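Local coordinates for protein ULam111 (Flavobacterium sp., PDB 5WUT) that probably hydrolyses the beta-1,3-glucosidic bonds of laminarin, as a family 16 laminarinase with a beta-jelly roll fold, at residues F184-T187 with D188-E191; A192-P195 with Y196-P199; L43-K46 with T47-K50. One frame throughout, in Å; residues are numbered along the deposited sequence.

Interaction 1 of 3, residues F184-T187 with D188-E191; sequences FNPT and DKTE
Lys189 reaches back over Pro186 and Asn185 and ties its ammonium group to both, closing a turn in the surface loop that follows strand 179-184 of the beta-jelly roll. The main bond runs from Lys189 NZ to Pro186 O at 2.7 Å, a side chain gripping the backbone carbonyl three residues earlier. The C=O...donor angle is 160°, so the nitrogen meets the oxygen almost head-on. A second, weak bond joins Lys189 NZ to Asn185 OD1 at 3.3 Å; the two side chains cross at a slant.

The torsions explain how a long lysine fits such a short return. Its chain runs extended through CG and CD before bending about CD-CE, chi4 73°. That bend turns NZ in toward the carbonyl, and both CG and CE of Lys189 lie 3.6 Å from Pro186 O, so the aliphatic chain arches over the oxygen. Farther back along the arch, Lys189 CG comes to 4.3 Å from CG of the Pro186 ring. Asn185 holds its amide away from its backbone N, chi1 -176°, which brings OD1 round to the ammonium group.

The proline ring also packs on Phe184: Pro186 CD sits over the centre of that ring, 3.5 Å above its plane, where the chain leaves the strand. Lys189 also makes a cation-pi contact with Trp194, and its ammonium donates to Asp170 O in another loop. The ammonium is thus met by oxygens and an indole together, which would probably stabilise its charge at the surface. Pro186 O and Asp170 O accept from Lys189 NZ, with Asn185 OD1 a weak third.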
ATOM      1  N   PHE A 184     -10.811 -10.693   0.505  1.00 10.99           N
ATOM      2  CA  PHE A 184     -11.801 -11.597   1.080  1.00  9.29           C
ATOM      3  C   PHE A 184     -12.228 -12.542  -0.029  1.00  9.61           C
ATOM      4  O   PHE A 184     -12.730 -12.114  -1.076  1.00 11.16           O
ATOM      5  CB  PHE A 184     -12.995 -10.816   1.662  1.00 12.26           C
ATOM      6  CG  PHE A 184     -14.067 -11.684   2.278  1.00 12.48           C
ATOM      7  CD1 PHE A 184     -13.774 -12.525   3.339  1.00 13.05           C
ATOM      8  CD2 PHE A 184     -15.377 -11.619   1.815  1.00 12.67           C
ATOM      9  CE1 PHE A 184     -14.765 -13.318   3.915  1.00 13.08           C
ATOM     10  CE2 PHE A 184     -16.375 -12.401   2.384  1.00 14.98           C
ATOM     11  CZ  PHE A 184     -16.067 -13.248   3.440  1.00 15.09           C
ATOM     12  N   ASN A 185     -11.973 -13.827   0.183  1.00 11.75           N
ATOM     13  CA  ASN A 185     -12.275 -14.848  -0.804  1.00 13.45           C
ATOM     14  C   ASN A 185     -12.643 -16.136  -0.096  1.00 17.36           C
ATOM     15  O   ASN A 185     -11.835 -17.063  -0.018  1.00 23.05           O
ATOM     16  CB  ASN A 185     -11.073 -15.067  -1.734  1.00 13.59           C
ATOM     17  CG  ASN A 185     -11.363 -16.059  -2.848  1.00 20.98           C
ATOM     18  OD1 ASN A 185     -12.384 -16.744  -2.840  1.00 25.55           O
ATOM     19  ND2 ASN A 185     -10.457 -16.136  -3.818  1.00 27.04           N
ATOM     20  N   PRO A 186     -13.858 -16.197   0.437  1.00 15.31           N
ATOM     21  CA  PRO A 186     -14.270 -17.430   1.113  1.00 19.47           C
ATOM     22  C   PRO A 186     -14.567 -18.558   0.133  1.00 20.54           C
ATOM     23  O   PRO A 186     -15.111 -18.316  -0.935  1.00 19.28           O
ATOM     24  CB  PRO A 186     -15.535 -17.005   1.859  1.00 19.34           C
ATOM     25  CG  PRO A 186     -16.082 -15.851   1.054  1.00 18.07           C
ATOM     26  CD  PRO A 186     -14.870 -15.128   0.537  1.00 16.71           C
ATOM     27  N   THR A 187     -14.243 -19.788   0.515  1.00 24.80           N
ATOM     28  CA  THR A 187     -14.442 -20.926  -0.368  1.00 27.09           C
ATOM     29  C   THR A 187     -15.917 -21.316  -0.361  1.00 25.34           C
ATOM     30  O   THR A 187     -16.446 -21.824  -1.348  1.00 30.52           O
ATOM     31  CB  THR A 187     -13.577 -22.124   0.052  1.00 32.45           C
ATOM     32  OG1 THR A 187     -13.803 -22.402   1.438  1.00 39.41           O
ATOM     33  CG2 THR A 187     -12.100 -21.806  -0.162  1.00 30.61           C
ATOM     34  N   ASP A 188     -16.571 -21.047   0.762  1.00 28.46           N
ATOM     35  CA  ASP A 188     -17.985 -21.350   0.951  1.00 27.02           C
ATOM     36  C   ASP A 188     -18.872 -20.131   0.733  1.00 29.44           C
ATOM     37  O   ASP A 188     -19.028 -19.311   1.635  1.00 30.66           O
ATOM     38  CB  ASP A 188     -18.201 -21.900   2.362  1.00 31.49           C
ATOM     39  CG  ASP A 188     -19.614 -22.374   2.590  1.00 35.04           C
ATOM     40  OD1 ASP A 188     -20.396 -22.422   1.616  1.00 39.53           O
ATOM     41  OD2 ASP A 188     -19.948 -22.704   3.748  1.00 32.55           O
ATOM     42  N   LYS A 189     -19.430 -19.984  -0.463  1.00 22.37           N
ATOM     43  CA  LYS A 189     -20.188 -18.774  -0.752  1.00 21.41           C
ATOM     44  C   LYS A 189     -21.711 -18.908  -0.656  1.00 21.98           C
ATOM     45  O   LYS A 189     -22.433 -18.698  -1.632  1.00 26.27           O
ATOM     46  CB  LYS A 189     -19.795 -18.248  -2.125  1.00 20.18           C
ATOM     47  CG  LYS A 189     -18.438 -17.585  -2.091  1.00 17.29           C
ATOM     48  CD  LYS A 189     -18.134 -16.895  -3.379  1.00 16.17           C
ATOM     49  CE  LYS A 189     -16.832 -16.149  -3.280  1.00 14.25           C
ATOM     50  NZ  LYS A 189     -15.677 -17.097  -3.289  1.00 17.14           N
ATOM     51  N   THR A 190     -22.195 -19.221   0.538  1.00 15.41           N
ATOM     52  CA  THR A 190     -23.612 -19.105   0.827  1.00 15.68           C
ATOM     53  C   THR A 190     -23.979 -17.622   0.830  1.00 17.37           C
ATOM     54  O   THR A 190     -23.089 -16.770   0.871  1.00 16.81           O
ATOM     55  CB  THR A 190     -23.946 -19.707   2.181  1.00 20.04           C
ATOM     56  OG1 THR A 190     -23.271 -18.948   3.191  1.00 17.95           O
ATOM     57  CG2 THR A 190     -23.484 -21.158   2.254  1.00 21.73           C
ATOM     58  N   GLU A 191     -25.272 -17.305   0.813  1.00 16.93           N
ATOM     59  CA  GLU A 191     -25.685 -15.903   0.895  1.00 18.42           C
ATOM     60  C   GLU A 191     -25.279 -15.280   2.237  1.00 15.02           C
ATOM     61  O   GLU A 191     -24.968 -14.084   2.307  1.00 15.32           O
ATOM     62  CB  GLU A 191     -27.199 -15.754   0.673  1.00 21.42           C
ATOM     63  CG  GLU A 191     -27.635 -14.280   0.592  1.00 26.66           C
ATOM     64  CD  GLU A 191     -29.095 -14.081   0.203  1.00 32.07           C
ATOM     65  OE1 GLU A 191     -29.541 -14.726  -0.777  1.00 37.59           O
ATOM     66  OE2 GLU A 191     -29.786 -13.272   0.873  1.00 21.26           O
TER

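Interaction 2 of 3, residues A192-P195 with Y196-P199; sequences AIWP and YDQP
Trp194 and Tyr196 form a T-shaped aromatic pair in a bend of the partly buried half of the loop that leads into strand 200-208 of the jelly roll. The edge of the Tyr196 ring is directed at the face of the six-membered ring of Trp194, with centroids 5.2 Å apart and planes at 79°. Tyr196 CB adds a CH-pi contact over the five-membered ring, 3.9 Å from its centroid. The indole gets there because Trp194 carries CG opposite its backbone N, chi1 -174°, which brings the indole over Tyr196 CB, the two side chains crossing at about a right angle.

Pro195, the residue between them in sequence, covers one face of the tyrosine: its CG stands 4.0 Å from the centroid of the Tyr196 ring, nearly on the ring normal, with the two side chains side by side and pointing the same way. The phenol OH reaches on to Glu118 O.

Polar bonds brace the bend. Trp194 NE1 donates to Asp197 OD1 at 3.0 Å; the acceptor lies in the indole plane, yet the N-H comes from above the carboxylate plane, 52° out of it. Tyr82 OH bonds to the same oxygen, which would hold the carboxylate in position. Gln198 NE2 donates to Pro195 O at 3.3 Å, in the carbonyl plane, and also to Asn107 OD1, fixing which way round the amide sits. A water bridges the backbone, donating to Trp194 O at 3.0 Å and accepting from Asp197 N at 2.9 Å.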
ATOM      1  N   ALA A 192     -25.243 -16.090   3.294  1.00 14.19           N
ATOM      2  CA  ALA A 192     -24.870 -15.595   4.617  1.00 17.36           C
ATOM      3  C   ALA A 192     -23.423 -15.123   4.628  1.00 14.49           C
ATOM      4  O   ALA A 192     -23.085 -14.130   5.270  1.00 14.48           O
ATOM      5  CB  ALA A 192     -25.088 -16.673   5.678  1.00 17.78           C
ATOM      6  N   ILE A 193     -22.570 -15.848   3.913  1.00 12.75           N
ATOM      7  CA  ILE A 193     -21.147 -15.527   3.834  1.00 11.20           C
ATOM      8  C   ILE A 193     -20.864 -14.545   2.701  1.00 11.04           C
ATOM      9  O   ILE A 193     -20.006 -13.664   2.817  1.00 13.21           O
ATOM     10  CB  ILE A 193     -20.338 -16.824   3.639  1.00 14.35           C
ATOM     11  CG1 ILE A 193     -20.401 -17.647   4.919  1.00 15.12           C
ATOM     12  CG2 ILE A 193     -18.887 -16.541   3.266  1.00 14.86           C
ATOM     13  CD1 ILE A 193     -19.882 -19.049   4.764  1.00 19.90           C
ATOM     14  N   TRP A 194     -21.625 -14.676   1.621  1.00 12.32           N
ATOM     15  CA  TRP A 194     -21.343 -13.939   0.390  1.00 10.79           C
ATOM     16  C   TRP A 194     -22.610 -13.420  -0.261  1.00 12.08           C
ATOM     17  O   TRP A 194     -23.129 -14.028  -1.203  1.00 14.61           O
ATOM     18  CB  TRP A 194     -20.578 -14.846  -0.587  1.00 12.49           C
ATOM     19  CG  TRP A 194     -20.080 -14.181  -1.848  1.00 12.04           C
ATOM     20  CD1 TRP A 194     -20.704 -14.155  -3.060  1.00 12.26           C
ATOM     21  CD2 TRP A 194     -18.833 -13.494  -2.025  1.00 10.45           C
ATOM     22  NE1 TRP A 194     -19.929 -13.487  -3.983  1.00 10.85           N
ATOM     23  CE2 TRP A 194     -18.778 -13.068  -3.368  1.00 10.42           C
ATOM     24  CE3 TRP A 194     -17.763 -13.194  -1.179  1.00 10.78           C
ATOM     25  CZ2 TRP A 194     -17.694 -12.355  -3.886  1.00 10.89           C
ATOM     26  CZ3 TRP A 194     -16.686 -12.488  -1.693  1.00 13.78           C
ATOM     27  CH2 TRP A 194     -16.665 -12.074  -3.037  1.00 11.34           C
ATOM     28  N   PRO A 195     -23.127 -12.300   0.253  1.00 10.84           N
ATOM     29  CA  PRO A 195     -24.277 -11.641  -0.367  1.00 11.89           C
ATOM     30  C   PRO A 195     -23.857 -10.750  -1.536  1.00 11.75           C
ATOM     31  O   PRO A 195     -24.579  -9.804  -1.845  1.00 12.48           O
ATOM     32  CB  PRO A 195     -24.837 -10.789   0.771  1.00 11.87           C
ATOM     33  CG  PRO A 195     -23.595 -10.431   1.572  1.00 12.19           C
ATOM     34  CD  PRO A 195     -22.765 -11.680   1.542  1.00 11.46           C
ATOM     35  N   TYR A 196     -22.709 -11.023  -2.149  1.00 11.20           N
ATOM     36  CA  TYR A 196     -22.126 -10.070  -3.089  1.00  9.57           C
ATOM     37  C   TYR A 196     -22.326 -10.403  -4.571  1.00  9.40           C
ATOM     38  O   TYR A 196     -21.610  -9.873  -5.418  1.00 10.81           O
ATOM     39  CB  TYR A 196     -20.626  -9.910  -2.782  1.00  9.36           C
ATOM     40  CG  TYR A 196     -20.422  -9.397  -1.370  1.00  9.24           C
ATOM     41  CD1 TYR A 196     -20.802  -8.108  -1.027  1.00  8.42           C
ATOM     42  CD2 TYR A 196     -19.892 -10.206  -0.378  1.00  9.95           C
ATOM     43  CE1 TYR A 196     -20.653  -7.629   0.262  1.00  7.16           C
ATOM     44  CE2 TYR A 196     -19.736  -9.727   0.934  1.00  9.04           C
ATOM     45  CZ  TYR A 196     -20.118  -8.431   1.241  1.00  9.06           C
ATOM     46  OH  TYR A 196     -19.983  -7.951   2.523  1.00  8.88           O
ATOM     47  N   ASP A 197     -23.298 -11.268  -4.879  1.00 12.04           N
ATOM     48  CA  ASP A 197     -23.673 -11.533  -6.264  1.00 12.71           C
ATOM     49  C   ASP A 197     -25.001 -10.856  -6.583  1.00 13.48           C
ATOM     50  O   ASP A 197     -25.972 -11.489  -7.011  1.00 13.65           O
ATOM     51  CB  ASP A 197     -23.745 -13.042  -6.530  1.00 12.80           C
ATOM     52  CG  ASP A 197     -22.422 -13.743  -6.283  1.00 13.11           C
ATOM     53  OD1 ASP A 197     -21.363 -13.169  -6.614  1.00 10.27           O
ATOM     54  OD2 ASP A 197     -22.451 -14.884  -5.780  1.00 14.35           O
ATOM     55  N   GLN A 198     -25.024  -9.547  -6.343  1.00 11.99           N
ATOM     56  CA  GLN A 198     -26.176  -8.699  -6.627  1.00  9.24           C
ATOM     57  C   GLN A 198     -25.652  -7.285  -6.825  1.00 10.40           C
ATOM     58  O   GLN A 198     -24.506  -6.992  -6.478  1.00 10.76           O
ATOM     59  CB  GLN A 198     -27.194  -8.740  -5.491  1.00 12.43           C
ATOM     60  CG  GLN A 198     -26.632  -8.199  -4.190  1.00 11.10           C
ATOM     61  CD  GLN A 198     -27.692  -7.878  -3.156  1.00 13.24           C
ATOM     62  OE1 GLN A 198     -28.825  -7.500  -3.482  1.00 15.61           O
ATOM     63  NE2 GLN A 198     -27.332  -8.044  -1.889  1.00 12.79           N
ATOM     64  N   PRO A 199     -26.480  -6.390  -7.380  1.00 11.06           N
ATOM     65  CA  PRO A 199     -26.043  -4.991  -7.446  1.00 10.87           C
ATOM     66  C   PRO A 199     -25.921  -4.387  -6.047  1.00  9.42           C
ATOM     67  O   PRO A 199     -26.634  -4.807  -5.122  1.00 11.43           O
ATOM     68  CB  PRO A 199     -27.159  -4.302  -8.248  1.00 14.07           C
ATOM     69  CG  PRO A 199     -27.891  -5.435  -8.953  1.00 13.51           C
ATOM     70  CD  PRO A 199     -27.799  -6.591  -8.008  1.00 12.72           C
TER
HETATM   71  O   HOH W   1     -24.982 -13.087  -3.372  1.00 20.27           O

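Interaction 3 of 3, residues L43-K46 with T47-K50; sequences LYTK and TNHK
After Thr45 the backbone rounds a corner through Lys46, Thr47 and Asn48, which all have negative phi and psi close to zero, and the Thr45 side chain bridges the bend. Thr45 OG1 accepts from Thr47 N at 3.0 Å, an ST turn in which a threonine oxygen accepts from the amide two residues on. Its proton goes the other way, to Asn48 OD1, in a short bond of 2.6 Å. The hydroxyl meets that oxygen at a C=O...donor angle of 120°, tilted 22° from the carbonyl plane. With chi1 at 76°, OG1 sits between the backbone N and the carbonyl carbon of Thr45, facing into the bend where both partners lie.

A valine in place of Thr45 lacks the hydroxyl, and Thr47 N would probably lose its acceptor across the bend while Asn48 OD1 lost one of its donors.

On another path round the turn, one water donates to Thr45 O at 2.8 Å, accepts from Asn48 N at 2.8 Å, and lies in the ring plane of His49, bonded to ND1. The imidazole thereby joins the corner, its CE1 3.2 Å from Lys46 O.

Asn48 ND2 bonds to Thr59 O and Thr68 OG1, anchoring the turn to two strands. The chain enters the corner from strand 42-44, which runs parallel to strand 66-80, and leaves it in strand 49-52, antiparallel to strand 55-63, which itself pairs antiparallel with 66-80.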
ATOM      1  N   LEU A  43     -26.978  15.225  13.088  1.00 11.76           N
ATOM      2  CA  LEU A  43     -28.125  15.218  12.200  1.00 10.56           C
ATOM      3  C   LEU A  43     -27.589  15.402  10.798  1.00 10.46           C
ATOM      4  O   LEU A  43     -26.745  16.268  10.555  1.00 11.43           O
ATOM      5  CB  LEU A  43     -29.125  16.331  12.514  1.00 16.39           C
ATOM      6  CG  LEU A  43     -29.784  16.347  13.879  1.00 18.81           C
ATOM      7  CD1 LEU A  43     -30.856  17.434  13.881  1.00 21.76           C
ATOM      8  CD2 LEU A  43     -30.380  14.995  14.180  1.00 21.62           C
ATOM      9  N   TYR A  44     -28.066  14.582   9.877  1.00 10.68           N
ATOM     10  CA  TYR A  44     -27.665  14.732   8.493  1.00 10.95           C
ATOM     11  C   TYR A  44     -28.602  15.723   7.808  1.00 12.28           C
ATOM     12  O   TYR A  44     -29.813  15.726   8.067  1.00 12.71           O
ATOM     13  CB  TYR A  44     -27.667  13.384   7.798  1.00 10.96           C
ATOM     14  CG  TYR A  44     -26.502  12.492   8.161  1.00 11.06           C
ATOM     15  CD1 TYR A  44     -25.201  12.940   8.026  1.00  9.88           C
ATOM     16  CD2 TYR A  44     -26.710  11.193   8.604  1.00 10.15           C
ATOM     17  CE1 TYR A  44     -24.128  12.121   8.323  1.00 10.40           C
ATOM     18  CE2 TYR A  44     -25.637  10.367   8.909  1.00 11.55           C
ATOM     19  CZ  TYR A  44     -24.356  10.839   8.760  1.00 10.19           C
ATOM     20  OH  TYR A  44     -23.279  10.022   9.052  1.00 10.77           O
ATOM     21  N   THR A  45     -28.031  16.578   6.963  1.00 11.47           N
ATOM     22  CA  THR A  45     -28.783  17.668   6.348  1.00 12.67           C
ATOM     23  C   THR A  45     -28.534  17.750   4.856  1.00 12.93           C
ATOM     24  O   THR A  45     -27.705  17.011   4.324  1.00 12.73           O
ATOM     25  CB  THR A  45     -28.395  19.023   6.933  1.00 12.80           C
ATOM     26  OG1 THR A  45     -27.132  19.416   6.394  1.00 12.96           O
ATOM     27  CG2 THR A  45     -28.323  18.977   8.464  1.00 12.82           C
ATOM     28  N   LYS A  46     -29.219  18.685   4.196  1.00 13.96           N
ATOM     29  CA  LYS A  46     -28.952  19.002   2.789  1.00 13.27           C
ATOM     30  C   LYS A  46     -28.162  20.299   2.688  1.00 15.34           C
ATOM     31  O   LYS A  46     -27.929  20.829   1.589  1.00 16.29           O
ATOM     32  CB  LYS A  46     -30.256  19.136   1.986  1.00 14.37           C
ATOM     33  CG  LYS A  46     -31.062  17.866   1.844  1.00 16.82           C
ATOM     34  CD  LYS A  46     -32.173  18.052   0.819  1.00 19.79           C
ATOM     35  CE  LYS A  46     -33.412  18.686   1.411  1.00 25.96           C
ATOM     36  NZ  LYS A  46     -34.513  18.627   0.405  1.00 31.53           N
ATOM     37  N   THR A  47     -27.752  20.816   3.839  1.00 14.88           N
ATOM     38  CA  THR A  47     -27.083  22.111   3.894  1.00 16.10           C
ATOM     39  C   THR A  47     -25.665  22.045   4.466  1.00 17.28           C
ATOM     40  O   THR A  47     -25.093  23.068   4.859  1.00 21.02           O
ATOM     41  CB  THR A  47     -27.921  23.114   4.721  1.00 20.39           C
ATOM     42  OG1 THR A  47     -28.277  22.510   5.970  1.00 22.76           O
ATOM     43  CG2 THR A  47     -29.193  23.478   3.973  1.00 19.86           C
ATOM     44  N   ASN A  48     -25.073  20.850   4.495  1.00 14.03           N
ATOM     45  CA  ASN A  48     -23.703  20.704   4.982  1.00 14.05           C
ATOM     46  C   ASN A  48     -22.690  20.338   3.890  1.00 13.65           C
ATOM     47  O   ASN A  48     -21.544  20.011   4.186  1.00 15.43           O
ATOM     48  CB  ASN A  48     -23.641  19.653   6.099  1.00 12.01           C
ATOM     49  CG  ASN A  48     -24.017  20.224   7.458  1.00 11.48           C
ATOM     50  OD1 ASN A  48     -25.180  20.548   7.701  1.00 15.34           O
ATOM     51  ND2 ASN A  48     -23.034  20.320   8.357  1.00 13.36           N
ATOM     52  N   HIS A  49     -23.103  20.404   2.633  1.00 12.83           N
ATOM     53  CA  HIS A  49     -22.174  20.085   1.550  1.00 11.86           C
ATOM     54  C   HIS A  49     -22.147  21.189   0.503  1.00 15.04           C
ATOM     55  O   HIS A  49     -23.072  22.000   0.407  1.00 15.97           O
ATOM     56  CB  HIS A  49     -22.577  18.791   0.875  1.00 13.30           C
ATOM     57  CG  HIS A  49     -23.796  18.960   0.040  1.00 14.41           C
ATOM     58  ND1 HIS A  49     -25.052  19.067   0.589  1.00 14.66           N
ATOM     59  CD2 HIS A  49     -23.944  19.117  -1.297  1.00 13.18           C
ATOM     60  CE1 HIS A  49     -25.934  19.264  -0.377  1.00 13.17           C
ATOM     61  NE2 HIS A  49     -25.289  19.292  -1.530  1.00 13.33           N
ATOM     62  N   LYS A  50     -21.088  21.197  -0.293  1.00 13.93           N
ATOM     63  CA  LYS A  50     -20.985  22.105  -1.429  1.00 15.34           C
ATOM     64  C   LYS A  50     -20.181  21.453  -2.546  1.00 16.42           C
ATOM     65  O   LYS A  50     -19.400  20.528  -2.308  1.00 15.53           O
ATOM     66  CB  LYS A  50     -20.323  23.417  -1.023  1.00 15.53           C
ATOM     67  CG  LYS A  50     -18.860  23.263  -0.682  1.00 19.38           C
ATOM     68  CD  LYS A  50     -18.243  24.560  -0.180  1.00 23.36           C
ATOM     69  CE  LYS A  50     -17.140  24.271   0.833  1.00 29.57           C
ATOM     70  NZ  LYS A  50     -16.245  25.439   1.037  1.00 34.66           N
TER
HETATM   71  O   HOH W   2     -25.535  18.381   3.250  1.00 13.21           O

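Overall arrangement
Interaction 3 comes first along the chain, at the corner between strands 42-44 and 49-52; interactions 1 and 2 follow much later and together span the loop from strand 179-184 to strand 200-208. These last two are continuous, their centres 9 Å apart, and pack on each other: Lys189 CE touches Trp194 CD2, and Pro186 CG meets Ile193 CG2, so the exposed half of the loop rests on its more buried half. Interaction 3 lies on the opposite side of the chain's centre, its centre about 38 Å from that of interaction 1 and 31 Å from that of interaction 2. The three therefore shape connections on two opposite sides of one family 16 jelly roll.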